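Local coordinates for protein tumor necrosis factor receptor superfamily member 11B (Homo sapiens, PDB 3URF) that acts as a decoy receptor for the cytokine RANKL and so restrains osteoclast formation, here represented by its extended region of four cysteine-rich repeats, at residues B[22-27]-B[39-44]; B[68-73]-B[82-87]. All blocks are in the same frame, centred on the assembly; numbering follows the deposited sequence.

Interaction 1. Residues B[22-27]-B[39-44]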
# COMPACT_ATOMS: atom_id res chain seq x y z
N LYS B 22 45.11 2.34 10.75
CA LYS B 22 43.69 2.07 10.52
C LYS B 22 43.02 1.70 11.84
O LYS B 22 43.68 1.35 12.82
CB LYS B 22 43.51 0.95 9.50
CG LYS B 22 43.49 1.43 8.06
CD LYS B 22 43.27 0.28 7.11
CE LYS B 22 42.52 0.72 5.86
NZ LYS B 22 41.93 -0.43 5.12
N CYS B 23 41.69 1.79 11.87
CA CYS B 23 40.96 1.45 13.07
C CYS B 23 40.56 -0.00 13.05
O CYS B 23 40.04 -0.51 12.04
CB CYS B 23 39.75 2.37 13.26
SG CYS B 23 40.17 4.05 13.80
N PRO B 24 40.79 -0.68 14.16
CA PRO B 24 40.48 -2.10 14.34
C PRO B 24 38.98 -2.38 14.34
O PRO B 24 38.16 -1.51 14.68
CB PRO B 24 41.03 -2.41 15.74
CG PRO B 24 41.77 -1.18 16.19
CD PRO B 24 41.25 -0.04 15.40
N PRO B 25 38.62 -3.61 13.95
CA PRO B 25 37.24 -4.07 14.11
C PRO B 25 36.85 -3.81 15.55
O PRO B 25 37.65 -4.07 16.45
CB PRO B 25 37.35 -5.58 13.87
CG PRO B 25 38.60 -5.75 13.05
CD PRO B 25 39.53 -4.68 13.51
N GLY B 26 35.66 -3.27 15.78
CA GLY B 26 35.19 -3.02 17.13
C GLY B 26 35.24 -1.55 17.50
O GLY B 26 34.78 -1.14 18.57
N THR B 27 35.79 -0.75 16.60
CA THR B 27 35.95 0.67 16.84
C THR B 27 35.52 1.50 15.63
O THR B 27 35.35 0.97 14.52
CB THR B 27 37.42 1.02 17.16
OG1 THR B 27 38.19 1.07 15.95
CG2 THR B 27 38.02 0.00 18.11
N THR B 39 46.18 7.77 15.25
CA THR B 39 44.79 7.58 14.91
C THR B 39 44.06 7.30 16.21
O THR B 39 44.44 6.43 17.00
CB THR B 39 44.59 6.42 13.89
OG1 THR B 39 45.45 6.61 12.76
CG2 THR B 39 43.15 6.40 13.41
N VAL B 40 43.02 8.09 16.45
CA VAL B 40 42.20 7.94 17.64
C VAL B 40 41.01 7.08 17.30
O VAL B 40 40.14 7.48 16.53
CB VAL B 40 41.70 9.30 18.12
CG1 VAL B 40 40.84 9.13 19.35
CG2 VAL B 40 42.89 10.21 18.41
N CYS B 41 40.97 5.88 17.85
CA CYS B 41 39.90 4.94 17.54
C CYS B 41 39.08 4.66 18.78
O CYS B 41 39.60 4.15 19.77
CB CYS B 41 40.48 3.63 16.99
SG CYS B 41 41.39 3.79 15.42
N ALA B 42 37.79 4.99 18.72
CA ALA B 42 36.86 4.72 19.82
C ALA B 42 36.10 3.43 19.60
O ALA B 42 35.95 2.99 18.47
CB ALA B 42 35.90 5.87 19.99
N PRO B 43 35.59 2.82 20.68
CA PRO B 43 34.76 1.63 20.50
C PRO B 43 33.41 2.01 19.91
O PRO B 43 32.95 3.15 20.07
CB PRO B 43 34.58 1.09 21.92
CG PRO B 43 35.53 1.85 22.78
CD PRO B 43 35.75 3.17 22.10
N CYS B 44 32.78 1.06 19.24
CA CYS B 44 31.46 1.29 18.69
C CYS B 44 30.48 1.46 19.84
O CYS B 44 30.70 0.95 20.93
CB CYS B 44 31.08 0.12 17.79
SG CYS B 44 32.09 -0.01 16.27

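Interaction 2. Residues B[68-73]-B[82-87]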
# COMPACT_ATOMS: atom_id res chain seq x y z
N GLU B 68 10.72 -15.65 13.12
CA GLU B 68 10.14 -16.64 14.03
C GLU B 68 10.88 -17.96 14.08
O GLU B 68 11.30 -18.40 15.15
CB GLU B 68 8.68 -16.88 13.69
CG GLU B 68 7.74 -16.04 14.55
CD GLU B 68 7.92 -16.32 16.04
OE1 GLU B 68 8.14 -15.35 16.81
OE2 GLU B 68 7.85 -17.50 16.44
N LEU B 69 11.03 -18.61 12.93
CA LEU B 69 11.72 -19.89 12.86
C LEU B 69 13.22 -19.74 12.66
O LEU B 69 13.88 -20.63 12.10
CB LEU B 69 11.11 -20.78 11.79
CG LEU B 69 9.63 -21.00 12.11
CD1 LEU B 69 9.08 -22.19 11.35
CD2 LEU B 69 9.47 -21.20 13.60
N GLN B 70 13.75 -18.61 13.12
CA GLN B 70 15.18 -18.38 13.07
C GLN B 70 15.76 -18.32 14.45
O GLN B 70 15.08 -18.00 15.42
CB GLN B 70 15.46 -17.06 12.39
CG GLN B 70 15.50 -17.16 10.91
CD GLN B 70 16.04 -15.90 10.32
OE1 GLN B 70 15.91 -14.81 10.90
NE2 GLN B 70 16.67 -16.03 9.16
N TYR B 71 17.05 -18.62 14.53
CA TYR B 71 17.78 -18.52 15.78
C TYR B 71 19.06 -17.70 15.60
O TYR B 71 19.65 -17.68 14.51
CB TYR B 71 18.11 -19.92 16.30
CG TYR B 71 19.34 -20.49 15.66
CD1 TYR B 71 19.25 -21.27 14.51
CD2 TYR B 71 20.60 -20.24 16.20
CE1 TYR B 71 20.40 -21.79 13.91
CE2 TYR B 71 21.74 -20.74 15.61
CZ TYR B 71 21.64 -21.52 14.46
OH TYR B 71 22.79 -22.02 13.89
N VAL B 72 19.48 -17.02 16.66
CA VAL B 72 20.71 -16.23 16.63
C VAL B 72 21.95 -17.10 16.68
O VAL B 72 22.35 -17.55 17.75
CB VAL B 72 20.79 -15.23 17.79
CG1 VAL B 72 21.94 -14.24 17.54
CG2 VAL B 72 19.48 -14.49 17.95
N LYS B 73 22.56 -17.33 15.53
CA LYS B 73 23.79 -18.09 15.47
C LYS B 73 24.94 -17.30 16.08
O LYS B 73 25.70 -17.80 16.91
CB LYS B 73 24.12 -18.43 14.02
CG LYS B 73 25.56 -18.80 13.83
CD LYS B 73 25.92 -18.91 12.36
CE LYS B 73 25.55 -20.27 11.80
NZ LYS B 73 26.10 -20.44 10.42
N ARG B 82 24.93 -9.28 14.18
CA ARG B 82 24.08 -10.42 14.47
C ARG B 82 23.96 -11.33 13.25
O ARG B 82 23.90 -10.85 12.13
CB ARG B 82 22.69 -9.92 14.87
CG ARG B 82 21.73 -10.99 15.27
CD ARG B 82 20.44 -10.34 15.68
NE ARG B 82 20.64 -9.21 16.59
CZ ARG B 82 20.25 -7.97 16.35
NH1 ARG B 82 19.62 -7.66 15.21
NH2 ARG B 82 20.48 -7.02 17.25
N VAL B 83 23.91 -12.63 13.47
CA VAL B 83 23.62 -13.54 12.36
C VAL B 83 22.47 -14.45 12.71
O VAL B 83 22.51 -15.16 13.72
CB VAL B 83 24.84 -14.37 11.93
CG1 VAL B 83 24.49 -15.29 10.75
CG2 VAL B 83 25.97 -13.45 11.54
N CYS B 84 21.43 -14.41 11.88
CA CYS B 84 20.23 -15.19 12.11
C CYS B 84 20.16 -16.30 11.08
O CYS B 84 20.48 -16.08 9.92
CB CYS B 84 19.00 -14.29 12.00
SG CYS B 84 19.08 -12.84 13.08
N GLU B 85 19.76 -17.48 11.50
CA GLU B 85 19.66 -18.57 10.55
C GLU B 85 18.39 -19.39 10.73
O GLU B 85 17.86 -19.50 11.84
CB GLU B 85 20.90 -19.45 10.59
CG GLU B 85 22.12 -18.75 10.01
CD GLU B 85 23.12 -19.72 9.41
OE1 GLU B 85 23.17 -20.89 9.87
OE2 GLU B 85 23.84 -19.32 8.47
N CYS B 86 17.89 -19.93 9.63
CA CYS B 86 16.75 -20.83 9.68
C CYS B 86 17.14 -22.13 10.37
O CYS B 86 18.21 -22.67 10.13
CB CYS B 86 16.21 -21.11 8.28
SG CYS B 86 15.26 -19.72 7.58
N LYS B 87 16.25 -22.60 11.24
CA LYS B 87 16.46 -23.85 11.97
C LYS B 87 16.56 -25.05 11.02
O LYS B 87 16.23 -24.94 9.83
CB LYS B 87 15.34 -24.05 12.99
CG LYS B 87 15.35 -22.97 14.07
CD LYS B 87 14.06 -22.91 14.89
CE LYS B 87 14.05 -21.63 15.76
NZ LYS B 87 12.70 -21.28 16.32

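Interaction 1. Residues B[22-27]-B[39-44]
Cys41 and Cys23 are joined by a disulfide, SG of Cys41 lying 2.0 Å from SG of Cys23, and this covalent link fastens one end of the contact. The bridge twists by -88° about its S-S bond, and in both residues SG stands anti to the carbonyl carbon, which turns the two sulfurs toward each other. The flanks are apolar: the methyl CG2 of Thr39 meets the Cys23 sulfur at 3.8 Å, while CD of the Pro24 ring lies against the Cys41 sulfur at the same distance.

Thr27 is the other main participant. Its OG1, placed between its backbone N and carbonyl carbon (chi1 79°), turns back to donate to Pro24 O at 2.9 Å, in the carbonyl plane and on a lone pair. That oxygen also accepts the Thr27 amide, which closes the type II turn from Pro24 to Thr27, while the hydroxyl bond fixes OG1, 3.6 Å from CB of Cys41. At the end of the turn, Thr27 pairs with Pro43 as an antiparallel non-hydrogen-bonded pair, and the Cys44 amide reaches Gly26 O at 3.0 Å from above the carbonyl plane. Cys44 is bonded to Cys59, and Thr50 receives the Gly26 amide, carrying the contact into the next repeat. A loop fastened by a disulfide to one strand of a small two-stranded sheet is typical of the TNF-receptor cysteine-rich repeat, here the first.

Interaction 2. Residues B[68-73]-B[82-87]
Tyr71 and Glu85 form the hydrogen-bonded pair at the heart of this antiparallel hairpin: Tyr71 N donates to Glu85 O at 2.9 Å, and Glu85 N returns a bond to Tyr71 O at 3.0 Å. Lys87 N extends the pattern to Leu69 O at 3.2 Å, approaching nearly end-on to the carbonyl. Packing is close here, where Leu69 and Cys86 are buried. Gln70 runs its CB and CG over Glu85 O and sets OE1 3.3 Å from CB of Cys84; OE1 accepts a hydrogen bond from Lys67 N, helping to hold the amide.

Tyr71 and Lys73 form the exposed, looser side; Glu85, which touches both, buries the most surface here. The Tyr71 and Glu85 side chains lie alongside, ring and carboxylate planes 85° apart, with CE1 of Tyr71 4.1 Å from CB of Glu85. Lys73, bent at chi3 (-83°), brings NZ to 3.0 Å from OE1 of Glu85 in a salt bridge whose hydrogen bond is weak, and probably offsets the nearby Glu116 carboxylate. Replacing Glu85 with an alanine would probably leave the Lys73 ammonium without this partner and its side chain free to turn. At the far end, Val72 CG1 merely touches Arg82 CG at 4.0 Å. Cys84 bonds to Cys66 and Cys86 to Cys97, disulfides of successive repeats. Such a disulfide-anchored hairpin is typical of the TNF-receptor cysteine-rich fold, here where its second repeat meets the third.

From the N terminus, the chain first closes a loop at interaction 1, where 22-27 is met again by 39-44 after strand 27-31 has turned back into strand 40-43. It then runs through the second repeat before interaction 2 closes a hairpin between 68-73 and 82-87. The two loops follow in series, neither nested nor crossed, with centres 28 Å apart and nearest atoms about 12 Å apart. Each sits where one repeat hands over to the next: interaction 1 joins the first to the second, interaction 2 the second to the third. Arg78, in the loop closed by interaction 2, hydrogen-bonds through NE to Cys44 O of interaction 1, a link across the elongated array of repeats.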